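Local structure of bartonella effector protein (Bep) substrate of VirB T4SS (Bartonella rochalimae ATCC BAA-1498, 4YK1) at residues P52-Q57 against K81-L86; R75-P80 against I108-I113; P17-E22 against R129-K134. The protein is a VirB-translocated effector, represented here by its type IV secretion BID domain, and as a whole probably transfers AMP to tyrosine and threonine residues of target proteins. All coordinates share one frame; numbering follows the deposited sequence.

Contact 1. Residues P52-Q57 against K81-L86; sequences PEILEQ and KSIGRL
In the four-helix bundle of the BID domain, the turn that leads into helix 56-64 presents Ile54 and Leu55 to Ile83, which lies in the loop after helix 67-78. The turn is a type I beta turn from Glu53 to Glu56, closed by a hydrogen bond from Glu56 N to Glu53 O, 2.9 Å. The two apolar residues occupy its central positions, and Leu55 is also the N-cap of the helix that follows. A single methyl group, Ile83 CG2, receives both of them. Ile54 reaches it with the long branch: CG1 stands opposite the backbone N (chi1 -161°), which carries CD1 outward until it lies 3.8 Å from Ile83 CG2, with CG1 itself 3.9 Å from the same methyl. The two isoleucines meet at a slant, whereas Leu55 comes in at about a right angle to Ile83. Its first bond does not aim at the loop, yet the end of the chain bends closer, and CD2 settles 4.0 Å from Ile83 CG2. No hydrogen bond joins the two segments, and their association is mainly one of hydrocarbon surfaces. Tyr49 of helix 32-49 touches both Ile54 and Ile83, while Ser82 OG is hydrogen-bonded to Ser79 O, tying the loop back to the end of helix 67-78. Besides its methyl contact, Ile54 CD1 also lies 3.8 Å from the backbone oxygen Ile83 O.

Contact 2. Residues R75-P80 against I108-I113; sequences RIINSP and ILSNEI
Ile76 and Ser110 bring two helices of the BID-domain bundle close together, the last turn of helix 67-78 on one side and a stretch in the first half of helix 97-140 on the other. The CA atoms of Ile76 and Ser110 are 5.8 Å apart, a short spacing between helical backbones that the small serine side chain accommodates.

The buried apolar contacts radiate from Ile76. Its CG2 methyl, held opposite the backbone N, rests 4.0 Å from Ser110 CB, so that the serine takes part through its carbon as well as its oxygen. The other branch runs toward the next helical turn of the partner, where Ile76 CD1 approaches Ile113 CG1 at 4.2 Å. Both isoleucines and the serine are buried, and the layer continues beyond the pair, since Ile113 also touches Ile41 of helix 32-49 and Ile76 touches Ile83. At the more exposed margin Ile77 adds to this packing by flanking the serine, its CB lying 4.1 Å from Ser110 CB.

The polar component belongs to Ser110. With its hydroxyl turned anti to N (chi1 167°), it is hydrogen-bonded to the backbone oxygen of Ser73, one turn before Ile77 on the opposing helix. A buried hydroxyl is thereby satisfied by the very helix against which its carbon packs, and Ile77 CB lies 3.8 Å from that same Ser110 OG.

Contact 3. Residues P17-E22 against R129-K134; sequences PPLKEE and REHKAK
His131 and Leu19 lie one over the other, the imidazole offering a face to the leucine and, at its edge, an N-H to the carbonyl of Pro17. Leu19 CB sits 3.8 Å from the centroid of the ring and almost directly above it, a CH-pi contact centred on the face. The two side chains as wholes run past each other in opposite directions, and the leucine branch passes over the ND1 side of the ring, where Leu19 CD1 comes to 4.0 Å from His131 ND1.

In the BID-domain fold this contact links the extended segment before helix 21-30 to helix 97-140, the long helix of the bundle, well past the part that packs with helix 67-78. Lys20 is the N-cap of helix 21-30, and just after it Glu21 forms a salt bridge with Arg124 of the long helix.

With CG anti to the backbone N (chi1 -177°), the imidazole extends from its helix toward residues 17-19, so that NE2, on the distal side of the ring, meets Pro17 O and donates to it across 2.7 Å. The acceptor lies close to the ring plane, and the nitrogen approaches nearly head-on to the carbonyl, with a C=O...N angle of 161°. At the hydrogen the bond is noticeably bent, 132°, because the oxygen is shifted toward the neighbouring carbon, as the 3.1 Å between His131 CE1 and Pro17 O makes plain. Pro17 O belongs to the peptide bond into Pro18, whose nitrogen carries no hydrogen.

Contacts 1 and 2 form one continuous region, their centres 11 Å apart, where Leu55 CD1 meets Ile113 CD1 at 3.9 Å and Ile83 packs on Ile76. Contact 2 is the buried one, helix against helix; contact 1, partly buried, brings a turn and a loop onto its flank. Contact 3 lies on the opposite side of the chain's centre, about 33 Å from contact 2 between centres, although both use helix 97-140. Chemistry follows place: aliphatic methyls in contact 1, aliphatic packing around a satisfied serine in contact 2, and at the surface a histidine that combines a hydrogen bond with a CH-pi contact from a leucine.

Contact 1. Residues P52-Q57 against K81-L86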
ATOM      1  N   PRO A  52      11.488  -5.034 -10.396  1.00 38.97           N
ATOM      2  CA  PRO A  52      10.078  -4.659 -10.242  1.00 37.29           C
ATOM      3  C   PRO A  52       9.495  -5.098  -8.900  1.00 35.32           C
ATOM      4  O   PRO A  52       8.591  -4.441  -8.395  1.00 34.97           O
ATOM      5  CB  PRO A  52       9.373  -5.406 -11.392  1.00 42.71           C
ATOM      6  CG  PRO A  52      10.455  -5.902 -12.291  1.00 47.29           C
ATOM      7  CD  PRO A  52      11.698  -6.014 -11.480  1.00 43.90           C
ATOM      8  N   GLU A  53      10.008  -6.185  -8.324  1.00 34.74           N
ATOM      9  CA  GLU A  53       9.380  -6.734  -7.118  1.00 42.03           C
ATOM     10  C   GLU A  53      10.178  -6.476  -5.828  1.00 38.29           C
ATOM     11  O   GLU A  53       9.907  -7.081  -4.788  1.00 35.14           O
ATOM     12  CB  GLU A  53       9.138  -8.242  -7.290  1.00 48.89           C
ATOM     13  CG  GLU A  53       8.187  -8.617  -8.452  1.00 59.02           C
ATOM     14  CD  GLU A  53       6.838  -7.878  -8.423  1.00 67.26           C
ATOM     15  OE1 GLU A  53       6.253  -7.704  -7.329  1.00 61.52           O
ATOM     16  OE2 GLU A  53       6.354  -7.478  -9.509  1.00 71.83           O
ATOM     17  N   ILE A  54      11.132  -5.554  -5.881  1.00 30.00           N
ATOM     18  CA  ILE A  54      12.001  -5.308  -4.734  1.00 31.40           C
ATOM     19  C   ILE A  54      11.191  -4.898  -3.489  1.00 28.06           C
ATOM     20  O   ILE A  54      11.582  -5.205  -2.371  1.00 31.78           O
ATOM     21  CB  ILE A  54      13.100  -4.257  -5.087  1.00 34.64           C
ATOM     22  CG1 ILE A  54      14.264  -4.340  -4.098  1.00 33.45           C
ATOM     23  CG2 ILE A  54      12.527  -2.820  -5.152  1.00 26.12           C
ATOM     24  CD1 ILE A  54      15.544  -3.683  -4.627  1.00 31.15           C
ATOM     25  N   LEU A  55      10.052  -4.241  -3.676  1.00 27.18           N
ATOM     26  CA  LEU A  55       9.210  -3.856  -2.537  1.00 27.29           C
ATOM     27  C   LEU A  55       7.988  -4.770  -2.357  1.00 28.63           C
ATOM     28  O   LEU A  55       7.024  -4.401  -1.677  1.00 32.04           O
ATOM     29  CB  LEU A  55       8.722  -2.412  -2.691  1.00 25.17           C
ATOM     30  CG  LEU A  55       9.797  -1.320  -2.831  1.00 31.82           C
ATOM     31  CD1 LEU A  55       9.114   0.023  -3.007  1.00 31.95           C
ATOM     32  CD2 LEU A  55      10.713  -1.281  -1.610  1.00 24.73           C
ATOM     33  N   GLU A  56       8.022  -5.951  -2.957  1.00 32.41           N
ATOM     34  CA  GLU A  56       6.850  -6.834  -2.923  1.00 32.87           C
ATOM     35  C   GLU A  56       6.440  -7.180  -1.488  1.00 31.25           C
ATOM     36  O   GLU A  56       5.269  -7.136  -1.140  1.00 35.24           O
ATOM     37  CB  GLU A  56       7.130  -8.106  -3.712  1.00 38.15           C
ATOM     38  CG  GLU A  56       6.274  -9.281  -3.299  1.00 60.18           C
ATOM     39  CD  GLU A  56       6.698 -10.550  -4.002  1.00 79.69           C
ATOM     40  OE1 GLU A  56       7.666 -11.191  -3.535  1.00 82.00           O
ATOM     41  OE2 GLU A  56       6.072 -10.894  -5.026  1.00 86.30           O
ATOM     42  N   GLN A  57       7.418  -7.490  -0.647  1.00 31.40           N
ATOM     43  CA  GLN A  57       7.147  -7.776   0.763  1.00 38.90           C
ATOM     44  C   GLN A  57       6.588  -6.556   1.500  1.00 38.48           C
ATOM     45  O   GLN A  57       5.683  -6.669   2.328  1.00 35.14           O
ATOM     46  CB  GLN A  57       8.426  -8.265   1.446  1.00 39.49           C
ATOM     47  CG  GLN A  57       8.188  -9.098   2.665  1.00 58.49           C
ATOM     48  CD  GLN A  57       9.423  -9.843   3.099  1.00 65.01           C
ATOM     49  OE1 GLN A  57      10.540  -9.467   2.752  1.00 62.75           O
ATOM     50  NE2 GLN A  57       9.229 -10.919   3.849  1.00 73.41           N
ATOM     51  N   LYS A  81      19.396   4.264  -1.600  1.00 21.32           N
ATOM     52  CA  LYS A  81      20.246   3.091  -1.766  1.00 23.94           C
ATOM     53  C   LYS A  81      20.098   2.095  -0.613  1.00 26.76           C
ATOM     54  O   LYS A  81      20.604   0.987  -0.715  1.00 21.07           O
ATOM     55  CB  LYS A  81      21.720   3.502  -1.903  1.00 16.83           C
ATOM     56  CG  LYS A  81      22.360   3.941  -0.627  1.00 17.38           C
ATOM     57  CD  LYS A  81      23.824   4.312  -0.884  1.00 26.69           C
ATOM     58  CE  LYS A  81      24.512   4.652   0.419  1.00 34.01           C
ATOM     59  NZ  LYS A  81      25.945   5.037   0.216  1.00 38.81           N
ATOM     60  N   SER A  82      19.418   2.471   0.476  1.00 20.85           N
ATOM     61  CA  SER A  82      19.136   1.494   1.536  1.00 20.05           C
ATOM     62  C   SER A  82      18.380   0.287   0.969  1.00 18.58           C
ATOM     63  O   SER A  82      18.583  -0.849   1.402  1.00 21.24           O
ATOM     64  CB  SER A  82      18.311   2.111   2.670  1.00 19.65           C
ATOM     65  OG  SER A  82      17.055   2.599   2.210  1.00 19.62           O
ATOM     66  N   ILE A  83      17.512   0.540  -0.002  1.00 23.62           N
ATOM     67  CA  ILE A  83      16.672  -0.522  -0.587  1.00 24.72           C
ATOM     68  C   ILE A  83      17.516  -1.498  -1.405  1.00 23.91           C
ATOM     69  O   ILE A  83      17.309  -2.717  -1.377  1.00 26.24           O
ATOM     70  CB  ILE A  83      15.566   0.068  -1.455  1.00 23.49           C
ATOM     71  CG1 ILE A  83      14.716   1.088  -0.658  1.00 23.59           C
ATOM     72  CG2 ILE A  83      14.705  -1.044  -2.060  1.00 27.84           C
ATOM     73  CD1 ILE A  83      14.079   0.546   0.613  1.00 26.09           C
ATOM     74  N   GLY A  84      18.448  -0.946  -2.160  1.00 22.43           N
ATOM     75  CA  GLY A  84      19.351  -1.741  -2.959  1.00 22.72           C
ATOM     76  C   GLY A  84      20.128  -0.771  -3.809  1.00 31.08           C
ATOM     77  O   GLY A  84      19.900   0.433  -3.753  1.00 25.62           O
ATOM     78  N   ARG A  85      21.038  -1.304  -4.606  1.00 25.61           N
ATOM     79  CA  ARG A  85      21.842  -0.515  -5.528  1.00 24.13           C
ATOM     80  C   ARG A  85      20.991   0.137  -6.609  1.00 27.46           C
ATOM     81  O   ARG A  85      20.101  -0.498  -7.191  1.00 24.34           O
ATOM     82  CB  ARG A  85      22.911  -1.419  -6.149  1.00 30.91           C
ATOM     83  CG  ARG A  85      23.846  -0.765  -7.106  1.00 45.76           C
ATOM     84  CD  ARG A  85      24.936  -1.767  -7.473  1.00 62.63           C
ATOM     85  NE  ARG A  85      25.578  -1.456  -8.743  1.00 77.46           N
ATOM     86  CZ  ARG A  85      26.870  -1.648  -8.987  1.00 91.38           C
ATOM     87  NH1 ARG A  85      27.658  -2.151  -8.043  1.00 91.81           N
ATOM     88  NH2 ARG A  85      27.374  -1.337 -10.175  1.00 98.05           N
ATOM     89  N   LEU A  86      21.272   1.409  -6.859  1.00 24.01           N
ATOM     90  CA  LEU A  86      20.576   2.196  -7.880  1.00 25.10           C
ATOM     91  C   LEU A  86      21.135   1.939  -9.260  1.00 28.21           C
ATOM     92  O   LEU A  86      22.326   1.701  -9.415  1.00 24.52           O
ATOM     93  CB  LEU A  86      20.683   3.698  -7.574  1.00 24.29           C
ATOM     94  CG  LEU A  86      19.579   4.337  -6.741  1.00 36.69           C
ATOM     95  CD1 LEU A  86      19.405   3.601  -5.436  1.00 26.90           C
ATOM     96  CD2 LEU A  86      19.891   5.816  -6.522  1.00 29.79           C
TER

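Contact 2. Residues R75-P80 against I108-I113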
ATOM      1  N   ARG A  75      11.935   6.526   4.623  1.00 22.52           N
ATOM      2  CA  ARG A  75      13.228   5.856   4.589  1.00 25.10           C
ATOM      3  C   ARG A  75      13.808   5.863   3.186  1.00 27.29           C
ATOM      4  O   ARG A  75      15.009   6.046   3.012  1.00 23.40           O
ATOM      5  CB  ARG A  75      13.093   4.433   5.130  1.00 23.36           C
ATOM      6  CG  ARG A  75      12.892   4.430   6.658  1.00 23.18           C
ATOM      7  CD  ARG A  75      12.708   3.034   7.213  1.00 24.07           C
ATOM      8  NE  ARG A  75      12.411   3.062   8.645  1.00 25.94           N
ATOM      9  CZ  ARG A  75      12.107   1.986   9.359  1.00 36.33           C
ATOM     10  NH1 ARG A  75      12.078   0.788   8.780  1.00 34.31           N
ATOM     11  NH2 ARG A  75      11.843   2.102  10.648  1.00 32.96           N
ATOM     12  N   ILE A  76      12.946   5.701   2.186  1.00 20.94           N
ATOM     13  CA  ILE A  76      13.381   5.707   0.790  1.00 22.45           C
ATOM     14  C   ILE A  76      13.963   7.057   0.434  1.00 26.72           C
ATOM     15  O   ILE A  76      15.000   7.154  -0.203  1.00 25.06           O
ATOM     16  CB  ILE A  76      12.226   5.364  -0.161  1.00 23.44           C
ATOM     17  CG1 ILE A  76      11.824   3.901  -0.010  1.00 24.36           C
ATOM     18  CG2 ILE A  76      12.600   5.702  -1.635  1.00 23.34           C
ATOM     19  CD1 ILE A  76      10.523   3.575  -0.767  1.00 25.06           C
ATOM     20  N   ILE A  77      13.303   8.118   0.859  1.00 20.67           N
ATOM     21  CA  ILE A  77      13.792   9.426   0.499  1.00 22.10           C
ATOM     22  C   ILE A  77      15.008   9.773   1.368  1.00 24.42           C
ATOM     23  O   ILE A  77      15.921  10.451   0.892  1.00 26.41           O
ATOM     24  CB  ILE A  77      12.656  10.472   0.566  1.00 30.62           C
ATOM     25  CG1 ILE A  77      12.999  11.685  -0.290  1.00 45.24           C
ATOM     26  CG2 ILE A  77      12.350  10.872   1.977  1.00 38.51           C
ATOM     27  CD1 ILE A  77      11.824  12.205  -1.075  1.00 40.42           C
ATOM     28  N   ASN A  78      15.065   9.271   2.602  1.00 23.22           N
ATOM     29  CA  ASN A  78      16.243   9.498   3.452  1.00 26.65           C
ATOM     30  C   ASN A  78      17.500   8.911   2.797  1.00 29.59           C
ATOM     31  O   ASN A  78      18.565   9.495   2.878  1.00 27.09           O
ATOM     32  CB  ASN A  78      16.109   8.861   4.834  1.00 22.58           C
ATOM     33  CG  ASN A  78      15.158   9.580   5.750  1.00 31.85           C
ATOM     34  OD1 ASN A  78      14.799  10.735   5.536  1.00 28.71           O
ATOM     35  ND2 ASN A  78      14.776   8.897   6.830  1.00 28.36           N
ATOM     36  N   SER A  79      17.377   7.730   2.190  1.00 23.92           N
ATOM     37  CA  SER A  79      18.517   7.094   1.514  1.00 24.16           C
ATOM     38  C   SER A  79      18.021   6.006   0.576  1.00 20.58           C
ATOM     39  O   SER A  79      17.804   4.860   0.981  1.00 22.33           O
ATOM     40  CB  SER A  79      19.514   6.520   2.538  1.00 27.27           C
ATOM     41  OG  SER A  79      20.702   6.066   1.888  1.00 26.55           O
ATOM     42  N   PRO A  80      17.809   6.371  -0.692  1.00 19.27           N
ATOM     43  CA  PRO A  80      17.263   5.439  -1.675  1.00 20.35           C
ATOM     44  C   PRO A  80      18.088   4.156  -1.775  1.00 19.62           C
ATOM     45  O   PRO A  80      17.534   3.080  -1.968  1.00 20.36           O
ATOM     46  CB  PRO A  80      17.326   6.243  -2.979  1.00 25.47           C
ATOM     47  CG  PRO A  80      17.150   7.664  -2.516  1.00 21.60           C
ATOM     48  CD  PRO A  80      17.977   7.729  -1.241  1.00 19.85           C
ATOM     49  N   ILE A 108      10.098  10.079  -6.513  1.00 26.07           N
ATOM     50  CA  ILE A 108       8.775   9.840  -7.071  1.00 25.11           C
ATOM     51  C   ILE A 108       8.220   8.536  -6.491  1.00 21.91           C
ATOM     52  O   ILE A 108       7.034   8.429  -6.153  1.00 21.65           O
ATOM     53  CB  ILE A 108       8.826   9.792  -8.611  1.00 27.99           C
ATOM     54  CG1 ILE A 108       9.281  11.149  -9.163  1.00 33.29           C
ATOM     55  CG2 ILE A 108       7.435   9.444  -9.183  1.00 32.55           C
ATOM     56  CD1 ILE A 108       9.595  11.126 -10.658  1.00 36.45           C
ATOM     57  N   LEU A 109       9.092   7.542  -6.370  1.00 20.47           N
ATOM     58  CA  LEU A 109       8.700   6.274  -5.773  1.00 23.72           C
ATOM     59  C   LEU A 109       8.270   6.463  -4.319  1.00 25.05           C
ATOM     60  O   LEU A 109       7.252   5.916  -3.879  1.00 20.81           O
ATOM     61  CB  LEU A 109       9.850   5.269  -5.874  1.00 21.73           C
ATOM     62  CG  LEU A 109       9.619   3.921  -5.176  1.00 27.63           C
ATOM     63  CD1 LEU A 109       8.363   3.192  -5.701  1.00 25.55           C
ATOM     64  CD2 LEU A 109      10.867   3.021  -5.277  1.00 20.95           C
ATOM     65  N   SER A 110       9.056   7.233  -3.569  1.00 21.93           N
ATOM     66  CA  SER A 110       8.724   7.529  -2.178  1.00 21.70           C
ATOM     67  C   SER A 110       7.343   8.150  -2.093  1.00 25.12           C
ATOM     68  O   SER A 110       6.514   7.743  -1.282  1.00 23.61           O
ATOM     69  CB  SER A 110       9.757   8.474  -1.550  1.00 22.49           C
ATOM     70  OG  SER A 110       9.272   8.992  -0.314  1.00 23.67           O
ATOM     71  N   ASN A 111       7.096   9.138  -2.947  1.00 22.15           N
ATOM     72  CA  ASN A 111       5.786   9.792  -2.994  1.00 22.74           C
ATOM     73  C   ASN A 111       4.655   8.798  -3.318  1.00 25.68           C
ATOM     74  O   ASN A 111       3.582   8.821  -2.701  1.00 24.25           O
ATOM     75  CB  ASN A 111       5.835  10.912  -4.027  1.00 28.66           C
ATOM     76  CG  ASN A 111       4.625  11.823  -3.962  1.00 37.01           C
ATOM     77  OD1 ASN A 111       3.957  12.053  -4.963  1.00 44.43           O
ATOM     78  ND2 ASN A 111       4.347  12.344  -2.789  1.00 25.49           N
ATOM     79  N   GLU A 112       4.908   7.904  -4.272  1.00 25.66           N
ATOM     80  CA  GLU A 112       3.884   6.936  -4.693  1.00 26.03           C
ATOM     81  C   GLU A 112       3.567   5.936  -3.578  1.00 27.00           C
ATOM     82  O   GLU A 112       2.414   5.579  -3.370  1.00 28.13           O
ATOM     83  CB  GLU A 112       4.331   6.197  -5.961  1.00 27.21           C
ATOM     84  CG  GLU A 112       3.234   5.379  -6.619  1.00 35.24           C
ATOM     85  CD  GLU A 112       2.061   6.233  -7.089  1.00 46.38           C
ATOM     86  OE1 GLU A 112       2.280   7.395  -7.521  1.00 39.23           O
ATOM     87  OE2 GLU A 112       0.916   5.739  -7.009  1.00 48.33           O
ATOM     88  N   ILE A 113       4.587   5.496  -2.852  1.00 24.24           N
ATOM     89  CA  ILE A 113       4.385   4.643  -1.673  1.00 21.57           C
ATOM     90  C   ILE A 113       3.513   5.363  -0.630  1.00 26.44           C
ATOM     91  O   ILE A 113       2.616   4.762  -0.042  1.00 24.10           O
ATOM     92  CB  ILE A 113       5.723   4.233  -1.045  1.00 26.96           C
ATOM     93  CG1 ILE A 113       6.490   3.262  -1.972  1.00 29.68           C
ATOM     94  CG2 ILE A 113       5.498   3.592   0.336  1.00 22.79           C
ATOM     95  CD1 ILE A 113       5.813   1.919  -2.121  1.00 33.53           C
TER

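Contact 3. Residues P17-E22 against R129-K134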
ATOM      1  N   PRO A  17     -21.329 -11.548  12.280  1.00 86.60           N
ATOM      2  CA  PRO A  17     -20.138 -12.213  11.743  1.00 83.70           C
ATOM      3  C   PRO A  17     -18.948 -11.257  11.657  1.00 79.82           C
ATOM      4  O   PRO A  17     -19.107 -10.135  11.179  1.00 71.16           O
ATOM      5  CB  PRO A  17     -20.582 -12.662  10.347  1.00 83.63           C
ATOM      6  CG  PRO A  17     -22.056 -12.724  10.410  1.00 85.08           C
ATOM      7  CD  PRO A  17     -22.482 -11.658  11.369  1.00 87.51           C
ATOM      8  N   PRO A  18     -17.775 -11.686  12.139  1.00 80.28           N
ATOM      9  CA  PRO A  18     -16.577 -10.843  12.094  1.00 74.50           C
ATOM     10  C   PRO A  18     -16.120 -10.590  10.668  1.00 64.94           C
ATOM     11  O   PRO A  18     -16.337 -11.425   9.792  1.00 69.86           O
ATOM     12  CB  PRO A  18     -15.531 -11.662  12.863  1.00 76.76           C
ATOM     13  CG  PRO A  18     -16.315 -12.638  13.668  1.00 84.08           C
ATOM     14  CD  PRO A  18     -17.534 -12.949  12.856  1.00 86.27           C
ATOM     15  N   LEU A  19     -15.510  -9.437  10.437  1.00 56.30           N
ATOM     16  CA  LEU A  19     -14.926  -9.146   9.140  1.00 53.74           C
ATOM     17  C   LEU A  19     -13.579  -9.852   9.054  1.00 56.96           C
ATOM     18  O   LEU A  19     -12.712  -9.640   9.897  1.00 61.02           O
ATOM     19  CB  LEU A  19     -14.778  -7.635   8.948  1.00 52.45           C
ATOM     20  CG  LEU A  19     -14.101  -7.107   7.682  1.00 53.37           C
ATOM     21  CD1 LEU A  19     -14.903  -7.431   6.434  1.00 49.64           C
ATOM     22  CD2 LEU A  19     -13.881  -5.610   7.814  1.00 52.15           C
ATOM     23  N   LYS A  20     -13.416 -10.704   8.048  1.00 59.08           N
ATOM     24  CA  LYS A  20     -12.194 -11.496   7.893  1.00 58.46           C
ATOM     25  C   LYS A  20     -11.090 -10.727   7.158  1.00 62.63           C
ATOM     26  O   LYS A  20     -11.361 -10.031   6.180  1.00 62.90           O
ATOM     27  CB  LYS A  20     -12.507 -12.796   7.150  1.00 64.22           C
ATOM     28  N   GLU A  21      -9.848 -10.865   7.625  1.00 62.28           N
ATOM     29  CA  GLU A  21      -8.731 -10.110   7.057  1.00 56.43           C
ATOM     30  C   GLU A  21      -8.534 -10.418   5.577  1.00 57.77           C
ATOM     31  O   GLU A  21      -8.221  -9.523   4.794  1.00 59.80           O
ATOM     32  CB  GLU A  21      -7.434 -10.384   7.825  1.00 51.04           C
ATOM     33  CG  GLU A  21      -6.193  -9.660   7.266  1.00 48.58           C
ATOM     34  CD  GLU A  21      -6.218  -8.145   7.480  1.00 52.15           C
ATOM     35  OE1 GLU A  21      -7.199  -7.631   8.050  1.00 51.73           O
ATOM     36  OE2 GLU A  21      -5.253  -7.461   7.074  1.00 47.70           O
ATOM     37  N   GLU A  22      -8.743 -11.674   5.192  1.00 59.19           N
ATOM     38  CA  GLU A  22      -8.632 -12.072   3.789  1.00 64.36           C
ATOM     39  C   GLU A  22      -9.615 -11.314   2.902  1.00 62.48           C
ATOM     40  O   GLU A  22      -9.322 -11.049   1.733  1.00 60.20           O
ATOM     41  CB  GLU A  22      -8.866 -13.576   3.625  1.00 80.68           C
ATOM     42  CG  GLU A  22      -7.961 -14.453   4.464  1.00 91.92           C
ATOM     43  CD  GLU A  22      -8.590 -14.829   5.789  1.00101.77           C
ATOM     44  OE1 GLU A  22      -8.620 -13.974   6.702  1.00 99.82           O
ATOM     45  OE2 GLU A  22      -9.057 -15.982   5.913  1.00108.94           O
ATOM     46  N   ARG A 129     -16.453   0.250   7.994  1.00 36.76           N
ATOM     47  CA  ARG A 129     -17.682   1.019   8.185  1.00 36.54           C
ATOM     48  C   ARG A 129     -18.881   0.355   7.502  1.00 38.28           C
ATOM     49  O   ARG A 129     -19.960   0.257   8.091  1.00 41.96           O
ATOM     50  CB  ARG A 129     -17.507   2.450   7.667  1.00 35.77           C
ATOM     51  N   GLU A 130     -18.702  -0.104   6.265  1.00 31.88           N
ATOM     52  CA  GLU A 130     -19.788  -0.780   5.555  1.00 37.49           C
ATOM     53  C   GLU A 130     -20.190  -2.079   6.250  1.00 38.92           C
ATOM     54  O   GLU A 130     -21.363  -2.436   6.276  1.00 35.88           O
ATOM     55  CB  GLU A 130     -19.398  -1.057   4.099  1.00 39.58           C
ATOM     56  CG  GLU A 130     -19.367   0.210   3.238  1.00 47.99           C
ATOM     57  CD  GLU A 130     -18.876  -0.029   1.820  1.00 59.70           C
ATOM     58  OE1 GLU A 130     -18.547  -1.188   1.479  1.00 62.06           O
ATOM     59  OE2 GLU A 130     -18.828   0.952   1.043  1.00 67.27           O
ATOM     60  N   HIS A 131     -19.212  -2.778   6.814  1.00 36.77           N
ATOM     61  CA  HIS A 131     -19.479  -4.012   7.546  1.00 35.05           C
ATOM     62  C   HIS A 131     -20.282  -3.750   8.829  1.00 38.01           C
ATOM     63  O   HIS A 131     -21.214  -4.486   9.142  1.00 39.83           O
ATOM     64  CB  HIS A 131     -18.174  -4.724   7.892  1.00 38.21           C
ATOM     65  CG  HIS A 131     -18.367  -6.041   8.580  1.00 37.66           C
ATOM     66  ND1 HIS A 131     -18.655  -7.200   7.893  1.00 40.72           N
ATOM     67  CD2 HIS A 131     -18.312  -6.382   9.891  1.00 38.58           C
ATOM     68  CE1 HIS A 131     -18.755  -8.203   8.748  1.00 46.35           C
ATOM     69  NE2 HIS A 131     -18.551  -7.732   9.966  1.00 47.36           N
ATOM     70  N   LYS A 132     -19.924  -2.701   9.568  1.00 33.76           N
ATOM     71  CA  LYS A 132     -20.667  -2.354  10.777  1.00 43.08           C
ATOM     72  C   LYS A 132     -22.091  -1.955  10.416  1.00 41.79           C
ATOM     73  O   LYS A 132     -23.036  -2.319  11.110  1.00 40.28           O
ATOM     74  CB  LYS A 132     -19.984  -1.220  11.547  1.00 40.42           C
ATOM     75  N   ALA A 133     -22.234  -1.197   9.332  1.00 35.80           N
ATOM     76  CA  ALA A 133     -23.541  -0.736   8.890  1.00 35.69           C
ATOM     77  C   ALA A 133     -24.406  -1.915   8.481  1.00 33.99           C
ATOM     78  O   ALA A 133     -25.595  -1.949   8.791  1.00 33.35           O
ATOM     79  CB  ALA A 133     -23.414   0.263   7.729  1.00 34.28           C
ATOM     80  N   LYS A 134     -23.817  -2.872   7.773  1.00 27.81           N
ATOM     81  CA  LYS A 134     -24.549  -4.078   7.398  1.00 33.00           C
ATOM     82  C   LYS A 134     -24.960  -4.868   8.645  1.00 34.08           C
ATOM     83  O   LYS A 134     -26.073  -5.377   8.716  1.00 30.68           O
ATOM     84  CB  LYS A 134     -23.724  -4.965   6.468  1.00 37.49           C
TER